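Local coordinates for probable N-glycosylase/DNA lyase (Thermotoga maritima, PDB 3N0U), which is probably an N-glycosylase/DNA lyase of the 8-oxoguanine DNA glycosylase family, an all-helical protein of the helix-hairpin-helix clan, at residues A[154-158]-A[184-188]; A[84-88]-A[100-104]; A[20-24]-A[197-201]. One frame throughout, in Å; residues are numbered along the deposited sequence. Where two conformers were deposited one is given.

Contact 1 (A[154-158]-A[184-188]); sequences DLAIL and YLYVE
Leu158 lays its CD1 methyl over one face of the Tyr184 ring, a CH-pi contact in which CD1 sits 3.7 Å from the ring centroid and only 10° off the ring normal. The contact joins an extended loop, which follows helix 140-148 and leads into helix 160-168, to one side of helix 181-198 in this probable glycosylase, all-helical and of the helix-hairpin-helix clan. CD1 also meets CG1 of Val187 at 3.6 Å, so that the same methyl touches both the ring and the valine. With CG of Tyr184 anti to the backbone N (chi1 -165°), the ring extends from the helix toward the loop and its hydroxyl reaches the loop backbone. There the OH donates to O of Ala156 at 2.7 Å, from above the plane of that carbonyl, and accepts from N of Leu158 at 3.0 Å with an N-H...O angle of 163°. One phenol oxygen thus bridges two peptide groups, which ties the loop backbone on both sides of Ile157 to the helix. One turn further on, Glu188 stretches out in an extended chain and takes another backbone N-H of the loop: N of Ala156 reaches OE2 at 2.9 Å, on the anti side of the carboxylate. That same OE2 forms a salt bridge with Arg128 of helix 124-134, so the carboxylate ties the loop to a third element, and the arginine's charge would probably help stabilise it in this buried setting. Nearer the helix, CG of Glu188 packs against CB of Ala156 at 3.8 Å.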
ATOM      1  N   ASP A 154      -8.093  -8.469  -2.045  1.00 22.21           N
ATOM      2  CA  ASP A 154      -9.418  -7.930  -2.326  1.00 23.17           C
ATOM      3  C   ASP A 154      -9.472  -6.419  -2.561  1.00 19.50           C
ATOM      4  O   ASP A 154     -10.496  -5.914  -3.041  1.00 24.22           O
ATOM      5  CB  ASP A 154     -10.344  -8.246  -1.138  1.00 28.81           C
ATOM      6  CG  ASP A 154     -10.248  -9.703  -0.679  1.00 49.68           C
ATOM      7  OD1 ASP A 154      -9.175 -10.130  -0.173  1.00 47.28           O
ATOM      8  OD2 ASP A 154     -11.265 -10.412  -0.795  1.00 54.86           O
ATOM      9  N   LEU A 155      -8.394  -5.705  -2.222  1.00 20.45           N
ATOM     10  CA  LEU A 155      -8.439  -4.234  -2.109  1.00 20.34           C
ATOM     11  C   LEU A 155      -7.547  -3.537  -3.124  1.00 19.75           C
ATOM     12  O   LEU A 155      -6.473  -4.021  -3.431  1.00 20.72           O
ATOM     13  CB  LEU A 155      -8.007  -3.796  -0.704  1.00 22.48           C
ATOM     14  CG  LEU A 155      -8.755  -4.454   0.469  1.00 22.01           C
ATOM     15  CD1 LEU A 155      -8.242  -3.849   1.792  1.00 20.56           C
ATOM     16  CD2 LEU A 155     -10.285  -4.299   0.319  1.00 21.05           C
ATOM     17  N   ALA A 156      -8.021  -2.410  -3.654  1.00 18.17           N
ATOM     18  CA  ALA A 156      -7.206  -1.539  -4.491  1.00 19.32           C
ATOM     19  C   ALA A 156      -6.473  -0.499  -3.677  1.00 18.29           C
ATOM     20  O   ALA A 156      -6.962  -0.039  -2.632  1.00 20.24           O
ATOM     21  CB  ALA A 156      -8.074  -0.829  -5.504  1.00 22.74           C
ATOM     22  N   ILE A 157      -5.309  -0.101  -4.184  1.00 19.60           N
ATOM     23  CA  ILE A 157      -4.521   0.973  -3.597  1.00 17.62           C
ATOM     24  C   ILE A 157      -4.591   2.160  -4.551  1.00 17.85           C
ATOM     25  O   ILE A 157      -3.856   2.240  -5.537  1.00 21.14           O
ATOM     26  CB  ILE A 157      -3.055   0.545  -3.380  1.00 17.46           C
ATOM     27  CG1 ILE A 157      -2.998  -0.747  -2.559  1.00 19.38           C
ATOM     28  CG2 ILE A 157      -2.291   1.639  -2.687  1.00 17.56           C
ATOM     29  CD1 ILE A 157      -1.627  -1.451  -2.652  1.00 19.44           C
ATOM     30  N   LEU A 158      -5.473   3.099  -4.235  1.00 16.91           N
ATOM     31  CA  LEU A 158      -5.756   4.206  -5.134  1.00 17.89           C
ATOM     32  C   LEU A 158      -4.834   5.385  -4.862  1.00 20.13           C
ATOM     33  O   LEU A 158      -5.240   6.397  -4.291  1.00 24.24           O
ATOM     34  CB  LEU A 158      -7.233   4.606  -5.022  1.00 20.37           C
ATOM     35  CG  LEU A 158      -8.212   3.473  -5.347  1.00 19.37           C
ATOM     36  CD1 LEU A 158      -9.675   3.898  -5.113  1.00 24.41           C
ATOM     37  CD2 LEU A 158      -8.023   2.971  -6.800  1.00 20.02           C
ATOM     38  N   TYR A 184     -14.144   6.060  -1.934  1.00 27.13           N
ATOM     39  CA  TYR A 184     -13.048   5.132  -2.149  1.00 27.47           C
ATOM     40  C   TYR A 184     -13.616   3.797  -2.624  1.00 22.05           C
ATOM     41  O   TYR A 184     -13.081   3.197  -3.540  1.00 24.00           O
ATOM     42  CB  TYR A 184     -12.205   4.947  -0.878  1.00 26.16           C
ATOM     43  CG  TYR A 184     -10.859   4.278  -1.144  1.00 19.71           C
ATOM     44  CD1 TYR A 184     -10.742   2.909  -1.217  1.00 20.11           C
ATOM     45  CD2 TYR A 184      -9.726   5.036  -1.320  1.00 21.63           C
ATOM     46  CE1 TYR A 184      -9.518   2.312  -1.472  1.00 21.16           C
ATOM     47  CE2 TYR A 184      -8.500   4.456  -1.565  1.00 20.60           C
ATOM     48  CZ  TYR A 184      -8.399   3.093  -1.632  1.00 20.54           C
ATOM     49  OH  TYR A 184      -7.180   2.508  -1.885  1.00 18.78           O
ATOM     50  N   LEU A 185     -14.697   3.331  -1.999  1.00 23.92           N
ATOM     51  CA  LEU A 185     -15.295   2.051  -2.378  1.00 27.45           C
ATOM     52  C   LEU A 185     -15.787   2.100  -3.813  1.00 27.41           C
ATOM     53  O   LEU A 185     -15.708   1.103  -4.540  1.00 28.07           O
ATOM     54  CB  LEU A 185     -16.462   1.689  -1.455  1.00 29.12           C
ATOM     55  CG  LEU A 185     -16.097   1.240  -0.037  1.00 32.54           C
ATOM     56  CD1 LEU A 185     -17.343   1.043   0.826  1.00 36.84           C
ATOM     57  CD2 LEU A 185     -15.291  -0.021  -0.084  1.00 35.10           C
ATOM     58  N   TYR A 186     -16.306   3.257  -4.211  1.00 25.08           N
ATOM     59  CA  TYR A 186     -16.826   3.440  -5.563  1.00 25.58           C
ATOM     60  C   TYR A 186     -15.727   3.371  -6.620  1.00 29.70           C
ATOM     61  O   TYR A 186     -15.845   2.637  -7.597  1.00 24.85           O
ATOM     62  CB  TYR A 186     -17.567   4.769  -5.649  1.00 30.08           C
ATOM     63  CG  TYR A 186     -18.104   5.085  -7.004  1.00 31.04           C
ATOM     64  CD1 TYR A 186     -19.318   4.564  -7.419  1.00 39.75           C
ATOM     65  CD2 TYR A 186     -17.418   5.920  -7.862  1.00 33.58           C
ATOM     66  CE1 TYR A 186     -19.827   4.854  -8.664  1.00 42.62           C
ATOM     67  CE2 TYR A 186     -17.917   6.221  -9.110  1.00 42.42           C
ATOM     68  CZ  TYR A 186     -19.120   5.689  -9.507  1.00 40.96           C
ATOM     69  OH  TYR A 186     -19.611   5.992 -10.754  1.00 51.01           O
ATOM     70  N   VAL A 187     -14.644   4.115  -6.428  1.00 22.35           N
ATOM     71  CA  VAL A 187     -13.559   4.097  -7.401  1.00 26.04           C
ATOM     72  C   VAL A 187     -12.846   2.736  -7.364  1.00 22.32           C
ATOM     73  O   VAL A 187     -12.432   2.211  -8.384  1.00 22.95           O
ATOM     74  CB  VAL A 187     -12.580   5.260  -7.157  1.00 24.52           C
ATOM     75  CG1 VAL A 187     -11.370   5.171  -8.083  1.00 24.41           C
ATOM     76  CG2 VAL A 187     -13.307   6.575  -7.383  1.00 28.33           C
ATOM     77  N   GLU A 188     -12.736   2.153  -6.176  1.00 22.86           N
ATOM     78  CA  GLU A 188     -12.152   0.829  -6.048  1.00 21.36           C
ATOM     79  C   GLU A 188     -12.947  -0.207  -6.846  1.00 21.36           C
ATOM     80  O   GLU A 188     -12.362  -1.087  -7.480  1.00 20.84           O
ATOM     81  CB  GLU A 188     -12.078   0.436  -4.579  1.00 22.75           C
ATOM     82  CG  GLU A 188     -11.716  -1.023  -4.310  1.00 21.90           C
ATOM     83  CD  GLU A 188     -11.582  -1.289  -2.816  1.00 21.57           C
ATOM     84  OE1 GLU A 188     -12.617  -1.259  -2.093  1.00 24.74           O
ATOM     85  OE2 GLU A 188     -10.429  -1.499  -2.351  1.00 22.13           O
TER

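Contact 2 (A[84-88]-A[100-104]); sequences LEELA and QKRAE
Ala103 presents its CB methyl to three residues of helix 84-93, and this small side chain is the centre of the packing of two successive helices, 84-93 and 99-109, joined by a short connection: the short segments run at 128° to each other, with axes 8.6 Å apart at closest approach. The tight part is apolar. CB of Ala103 lies 3.6 Å from CD1 of Leu84 and 3.8 Å from CB of Ala88, while CG of Leu87 stands slightly further off at 4.0 Å. The backbones are nearest at CA of Ala88 and CA of Gln100, 5.1 Å apart. Toward solvent, where Leu84, Gln100 and Glu104 are partly exposed and Lys101 fully so, the packing gives way to polar pairs. CD1 of Leu84 still touches CG of Glu104, but the polar ends there pair along their own helix instead of across the gap. Gln100 starts away from helix 84-93 and bends back at chi2 (69°); its side chain crosses that of Leu84 at about a right angle, with OE1 beside CB of Ala88. Its NE2 then donates to OE2 of Glu104 in a nearly straight bond (173°), in the plane of the amide. The other carboxylate oxygen, OE1 of Glu104, completes a salt bridge with NZ of Lys101 at 2.8 Å.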
ATOM      1  N   LEU A  84      10.549   9.012  20.306  1.00 20.48           N
ATOM      2  CA  LEU A  84      10.156   9.910  19.227  1.00 19.52           C
ATOM      3  C   LEU A  84      11.344  10.649  18.604  1.00 18.69           C
ATOM      4  O   LEU A  84      11.494  10.662  17.378  1.00 20.53           O
ATOM      5  CB  LEU A  84       9.136  10.913  19.766  1.00 23.08           C
ATOM      6  CG  LEU A  84       8.702  11.997  18.806  1.00 27.68           C
ATOM      7  CD1 LEU A  84       8.102  11.378  17.569  1.00 32.54           C
ATOM      8  CD2 LEU A  84       7.682  12.911  19.487  1.00 32.89           C
ATOM      9  N   GLU A  85      12.181  11.279  19.431  1.00 19.20           N
ATOM     10  CA  GLU A  85      13.233  12.151  18.896  1.00 20.34           C
ATOM     11  C   GLU A  85      14.255  11.350  18.093  1.00 19.46           C
ATOM     12  O   GLU A  85      14.700  11.793  17.019  1.00 23.30           O
ATOM     13  CB  GLU A  85      13.934  12.936  20.012  1.00 27.64           C
ATOM     14  CG  GLU A  85      15.077  13.844  19.512  1.00 38.90           C
ATOM     15  CD  GLU A  85      15.738  14.673  20.624  1.00 55.53           C
ATOM     16  OE1 GLU A  85      16.060  14.113  21.700  1.00 58.79           O
ATOM     17  OE2 GLU A  85      15.947  15.892  20.414  1.00 64.53           O
ATOM     18  N   GLU A  86      14.610  10.164  18.581  1.00 18.18           N
ATOM     19  CA  GLU A  86      15.570   9.334  17.875  1.00 19.74           C
ATOM     20  C   GLU A  86      14.980   8.760  16.585  1.00 18.95           C
ATOM     21  O   GLU A  86      15.684   8.604  15.585  1.00 19.50           O
ATOM     22  CB  GLU A  86      16.072   8.196  18.774  1.00 25.96           C
ATOM     23  CG  GLU A  86      17.212   8.600  19.732  1.00 34.55           C
ATOM     24  CD  GLU A  86      16.750   9.426  20.924  1.00 39.92           C
ATOM     25  OE1 GLU A  86      15.529   9.458  21.201  1.00 36.39           O
ATOM     26  OE2 GLU A  86      17.615  10.037  21.595  1.00 38.62           O
ATOM     27  N   LEU A  87      13.710   8.398  16.609  1.00 18.43           N
ATOM     28  CA  LEU A  87      13.058   7.924  15.399  1.00 17.48           C
ATOM     29  C   LEU A  87      12.992   9.039  14.359  1.00 18.29           C
ATOM     30  O   LEU A  87      13.281   8.824  13.189  1.00 18.13           O
ATOM     31  CB  LEU A  87      11.659   7.408  15.722  1.00 19.26           C
ATOM     32  CG  LEU A  87      10.860   6.885  14.526  1.00 15.57           C
ATOM     33  CD1 LEU A  87      11.661   5.807  13.804  1.00 19.49           C
ATOM     34  CD2 LEU A  87       9.512   6.370  14.987  1.00 17.21           C
ATOM     35  N   ALA A  88      12.626  10.243  14.780  1.00 17.97           N
ATOM     36  CA  ALA A  88      12.582  11.362  13.836  1.00 16.87           C
ATOM     37  C   ALA A  88      13.962  11.602  13.237  1.00 19.11           C
ATOM     38  O   ALA A  88      14.093  11.908  12.041  1.00 19.73           O
ATOM     39  CB  ALA A  88      12.067  12.617  14.513  1.00 22.67           C
ATOM     40  N   GLN A 100       9.470  14.514  11.525  1.00 16.65           N
ATOM     41  CA  GLN A 100       8.882  14.692  12.851  1.00 18.62           C
ATOM     42  C   GLN A 100       7.461  14.152  12.877  1.00 16.36           C
ATOM     43  O   GLN A 100       7.090  13.379  13.762  1.00 16.27           O
ATOM     44  CB  GLN A 100       8.910  16.157  13.284  1.00 18.10           C
ATOM     45  CG  GLN A 100       8.404  16.379  14.686  1.00 23.72           C
ATOM     46  CD  GLN A 100       9.316  15.812  15.766  1.00 24.48           C
ATOM     47  OE1 GLN A 100      10.549  15.745  15.621  1.00 24.71           O
ATOM     48  NE2 GLN A 100       8.707  15.429  16.875  1.00 33.03           N
ATOM     49  N   LYS A 101       6.657  14.544  11.905  1.00 18.29           N
ATOM     50  CA  LYS A 101       5.268  14.139  11.929  1.00 17.11           C
ATOM     51  C   LYS A 101       5.118  12.633  11.698  1.00 17.65           C
ATOM     52  O   LYS A 101       4.302  11.979  12.346  1.00 17.94           O
ATOM     53  CB  LYS A 101       4.468  14.953  10.900  1.00 20.54           C
ATOM     54  CG  LYS A 101       2.997  14.972  11.162  1.00 32.33           C
ATOM     55  CD  LYS A 101       2.690  15.679  12.506  1.00 35.42           C
ATOM     56  CE  LYS A 101       1.967  14.774  13.472  1.00 52.83           C
ATOM     57  NZ  LYS A 101       1.382  15.568  14.594  1.00 49.37           N
ATOM     58  N   ARG A 102       5.876  12.058  10.776  1.00 16.43           N
ATOM     59  CA  ARG A 102       5.782  10.615  10.550  0.54 15.69           C
ATOM     60  C   ARG A 102       6.238   9.850  11.782  1.00 14.59           C
ATOM     61  O   ARG A 102       5.649   8.827  12.134  1.00 16.28           O
ATOM     62  CB  ARG A 102       6.599  10.178   9.334  0.54 18.55           C
ATOM     63  CG  ARG A 102       6.159  10.796   8.011  0.54 19.07           C
ATOM     64  CD  ARG A 102       4.758  10.378   7.565  0.54 18.34           C
ATOM     65  NE  ARG A 102       4.380  11.173   6.396  0.54 15.38           N
ATOM     66  CZ  ARG A 102       3.914  12.419   6.446  0.54 17.05           C
ATOM     67  NH1 ARG A 102       3.719  13.034   7.617  0.54 20.65           N
ATOM     68  NH2 ARG A 102       3.644  13.059   5.322  0.54 24.24           N
ATOM     69  N   ALA A 103       7.282  10.331  12.444  1.00 15.68           N
ATOM     70  CA  ALA A 103       7.742   9.689  13.681  1.00 15.63           C
ATOM     71  C   ALA A 103       6.620   9.701  14.718  1.00 14.29           C
ATOM     72  O   ALA A 103       6.408   8.712  15.419  1.00 16.12           O
ATOM     73  CB  ALA A 103       8.967  10.379  14.224  1.00 18.88           C
ATOM     74  N   GLU A 104       5.909  10.819  14.815  1.00 17.11           N
ATOM     75  CA  GLU A 104       4.838  10.953  15.788  1.00 17.39           C
ATOM     76  C   GLU A 104       3.712   9.970  15.502  1.00 17.18           C
ATOM     77  O   GLU A 104       3.186   9.326  16.426  1.00 17.95           O
ATOM     78  CB  GLU A 104       4.319  12.392  15.804  1.00 17.91           C
ATOM     79  CG  GLU A 104       5.305  13.367  16.445  1.00 24.24           C
ATOM     80  CD  GLU A 104       4.910  14.825  16.360  1.00 36.15           C
ATOM     81  OE1 GLU A 104       3.836  15.135  15.819  1.00 43.20           O
ATOM     82  OE2 GLU A 104       5.691  15.666  16.860  1.00 33.17           O
TER

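Contact 3 (A[20-24]-A[197-201]); sequences LERIR and AFGES
Arg24 lies flat on the Phe198 ring, its guanidinium plane only 8° from the ring plane and the two centres 3.8 Å apart, a stacked cation-pi pair with CZ over the ring face. The contact sets helix 13-44 against the C-terminal end of helix 181-198, which finishes in a Schellman motif with Gly199, at positive phi, as its C-prime residue. The arginine reaches this end as a nearly straight rod: CG is anti to the backbone N (chi1 -169°), and the chain stays extended as far as NE. Phe198 also has CG anti to its N, and comes from the opposite direction, so that the guanidinium ends up over the ring face. At its far edge the guanidinium grips O of Phe198 with two nitrogens, NH2 at 2.8 Å in the carbonyl plane and NH1 from a tilted position. The two bonds are both bent, since two nitrogens of one group converge on a single atom. Two carboxylates help to orient the group. Glu21, folded back at chi2 (-71°), runs past Phe198 in the opposite direction and receives NH2 on OE1 at 3.0 Å; Glu200, likewise bent at chi2, offers the anti lone pair of OE2 to NH1 at 2.9 Å. The cation has acceptors near its plane and an aromatic face against it, which should restrain both its tilt and its rotation, and the two acids probably balance its charge. Leu20 adds an apolar touch through CB at 3.5 Å from CE1 of Phe198, and Phe205 of helix 202-214 meets the same ring. A water bridges Arg24 and Glu200, accepting from NE of Arg24 at 2.9 Å and donating to OE2 of Glu200 at 2.8 Å.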
ATOM      1  N   LEU A  20      -1.144  -3.740 -20.768  1.00 17.82           N
ATOM      2  CA  LEU A  20      -0.895  -4.610 -19.636  1.00 17.97           C
ATOM      3  C   LEU A  20      -0.657  -6.037 -20.109  1.00 18.57           C
ATOM      4  O   LEU A  20       0.201  -6.731 -19.570  1.00 18.18           O
ATOM      5  CB  LEU A  20      -2.051  -4.582 -18.644  1.00 17.65           C
ATOM      6  CG  LEU A  20      -2.176  -3.323 -17.791  1.00 19.30           C
ATOM      7  CD1 LEU A  20      -3.579  -3.223 -17.216  1.00 23.16           C
ATOM      8  CD2 LEU A  20      -1.129  -3.317 -16.669  1.00 23.42           C
ATOM      9  N   GLU A  21      -1.407  -6.492 -21.100  1.00 17.70           N
ATOM     10  CA  GLU A  21      -1.176  -7.827 -21.617  1.00 18.32           C
ATOM     11  C   GLU A  21       0.208  -7.972 -22.227  1.00 17.10           C
ATOM     12  O   GLU A  21       0.795  -9.031 -22.139  1.00 21.69           O
ATOM     13  CB  GLU A  21      -2.236  -8.240 -22.626  1.00 22.73           C
ATOM     14  CG  GLU A  21      -3.657  -8.315 -22.058  1.00 24.34           C
ATOM     15  CD  GLU A  21      -3.924  -9.469 -21.115  1.00 26.61           C
ATOM     16  OE1 GLU A  21      -2.972 -10.126 -20.660  1.00 24.90           O
ATOM     17  OE2 GLU A  21      -5.119  -9.706 -20.802  1.00 25.14           O
ATOM     18  N   ARG A  22       0.743  -6.901 -22.816  1.00 17.46           N
ATOM     19  CA  ARG A  22       2.063  -6.988 -23.418  1.00 18.63           C
ATOM     20  C   ARG A  22       3.183  -7.113 -22.390  1.00 20.42           C
ATOM     21  O   ARG A  22       4.247  -7.659 -22.707  1.00 23.12           O
ATOM     22  CB  ARG A  22       2.351  -5.778 -24.300  1.00 21.26           C
ATOM     23  CG  ARG A  22       1.495  -5.655 -25.544  1.00 25.27           C
ATOM     24  CD  ARG A  22       1.909  -4.412 -26.328  1.00 30.09           C
ATOM     25  NE  ARG A  22       0.962  -4.089 -27.388  1.00 44.80           N
ATOM     26  CZ  ARG A  22       0.096  -3.076 -27.352  1.00 46.11           C
ATOM     27  NH1 ARG A  22       0.060  -2.250 -26.310  1.00 40.45           N
ATOM     28  NH2 ARG A  22      -0.729  -2.877 -28.374  1.00 52.24           N
ATOM     29  N   ILE A  23       2.964  -6.615 -21.173  1.00 18.74           N
ATOM     30  CA  ILE A  23       3.995  -6.741 -20.136  1.00 17.19           C
ATOM     31  C   ILE A  23       3.723  -7.881 -19.185  1.00 15.93           C
ATOM     32  O   ILE A  23       4.536  -8.164 -18.313  1.00 16.97           O
ATOM     33  CB  ILE A  23       4.248  -5.425 -19.332  1.00 18.23           C
ATOM     34  CG1 ILE A  23       2.995  -4.877 -18.663  1.00 17.16           C
ATOM     35  CG2 ILE A  23       4.850  -4.347 -20.249  1.00 19.75           C
ATOM     36  CD1 ILE A  23       2.530  -5.622 -17.436  1.00 18.19           C
ATOM     37  N   ARG A  24       2.590  -8.551 -19.352  1.00 15.69           N
ATOM     38  CA  ARG A  24       2.158  -9.524 -18.358  1.00 17.37           C
ATOM     39  C   ARG A  24       3.150 -10.656 -18.156  1.00 16.27           C
ATOM     40  O   ARG A  24       3.491 -11.000 -17.029  1.00 17.04           O
ATOM     41  CB  ARG A  24       0.800 -10.087 -18.742  1.00 20.03           C
ATOM     42  CG  ARG A  24       0.154 -10.904 -17.648  1.00 19.21           C
ATOM     43  CD  ARG A  24      -1.197 -11.435 -18.148  1.00 22.98           C
ATOM     44  NE  ARG A  24      -2.049 -11.855 -17.039  1.00 22.43           N
ATOM     45  CZ  ARG A  24      -3.366 -11.747 -17.025  1.00 19.56           C
ATOM     46  NH1 ARG A  24      -4.020 -12.145 -15.952  1.00 22.84           N
ATOM     47  NH2 ARG A  24      -4.035 -11.268 -18.086  1.00 21.01           N
ATOM     48  N   ALA A 197     -11.488  -8.077 -15.599  1.00 25.49           N
ATOM     49  CA  ALA A 197     -11.380  -8.206 -17.058  1.00 23.37           C
ATOM     50  C   ALA A 197     -10.010  -8.737 -17.471  1.00 26.62           C
ATOM     51  O   ALA A 197      -9.881  -9.470 -18.446  1.00 26.47           O
ATOM     52  CB  ALA A 197     -11.649  -6.872 -17.741  1.00 26.56           C
ATOM     53  N   PHE A 198      -8.993  -8.364 -16.709  1.00 23.01           N
ATOM     54  CA  PHE A 198      -7.628  -8.798 -16.958  1.00 22.47           C
ATOM     55  C   PHE A 198      -7.392 -10.211 -16.404  1.00 19.59           C
ATOM     56  O   PHE A 198      -6.474 -10.897 -16.820  1.00 23.35           O
ATOM     57  CB  PHE A 198      -6.703  -7.774 -16.284  1.00 22.14           C
ATOM     58  CG  PHE A 198      -5.238  -7.931 -16.583  1.00 19.78           C
ATOM     59  CD1 PHE A 198      -4.745  -7.645 -17.834  1.00 22.15           C
ATOM     60  CD2 PHE A 198      -4.356  -8.284 -15.587  1.00 21.67           C
ATOM     61  CE1 PHE A 198      -3.374  -7.760 -18.108  1.00 21.68           C
ATOM     62  CE2 PHE A 198      -2.998  -8.399 -15.840  1.00 21.49           C
ATOM     63  CZ  PHE A 198      -2.501  -8.116 -17.098  1.00 21.73           C
ATOM     64  N   GLY A 199      -8.210 -10.639 -15.449  1.00 22.76           N
ATOM     65  CA  GLY A 199      -8.007 -11.932 -14.812  1.00 22.36           C
ATOM     66  C   GLY A 199      -7.057 -11.927 -13.620  1.00 21.51           C
ATOM     67  O   GLY A 199      -6.393 -12.927 -13.362  1.00 25.30           O
ATOM     68  N   GLU A 200      -6.976 -10.815 -12.892  1.00 21.90           N
ATOM     69  CA  GLU A 200      -6.183 -10.758 -11.655  1.00 22.69           C
ATOM     70  C   GLU A 200      -6.975 -10.147 -10.515  1.00 21.10           C
ATOM     71  O   GLU A 200      -7.880  -9.343 -10.726  1.00 26.40           O
ATOM     72  CB  GLU A 200      -4.902  -9.925 -11.834  1.00 23.85           C
ATOM     73  CG  GLU A 200      -3.903 -10.466 -12.839  1.00 27.43           C
ATOM     74  CD  GLU A 200      -3.223 -11.760 -12.399  1.00 27.98           C
ATOM     75  OE1 GLU A 200      -3.021 -11.956 -11.186  1.00 30.60           O
ATOM     76  OE2 GLU A 200      -2.877 -12.584 -13.288  1.00 28.35           O
ATOM     77  N   SER A 201      -6.621 -10.532  -9.297  1.00 22.35           N
ATOM     78  CA  SER A 201      -7.157  -9.891  -8.111  1.00 19.85           C
ATOM     79  C   SER A 201      -6.694  -8.438  -8.046  1.00 21.34           C
ATOM     80  O   SER A 201      -5.637  -8.099  -8.559  1.00 21.43           O
ATOM     81  CB  SER A 201      -6.658 -10.615  -6.866  1.00 22.44           C
ATOM     82  OG  SER A 201      -5.254 -10.415  -6.725  1.00 26.23           O
TER
HETATM   83  O   HOH W   1      -0.611 -13.014 -14.865  1.00 27.44           O

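In the fold
Contacts 1 and 3 share helix 181-198: the first uses residues near its start, the second its C-terminal end, with centres 18 Å apart and nearest atoms about 5 Å apart. Contact 2 stands on the other side of the chain's centre from both, 30 Å from contact 1 and 40 Å from contact 3, centre to centre. Along the chain, contact 2 closes first and contact 1 opens later, and both are nested inside the long loop that contact 3 closes. Contact 2 is therefore a local pairing of the neighbouring helices 84-93 and 99-109, whereas contact 3 brings the N-terminal helix 13-44 back to the far end of the helix that carries contact 1.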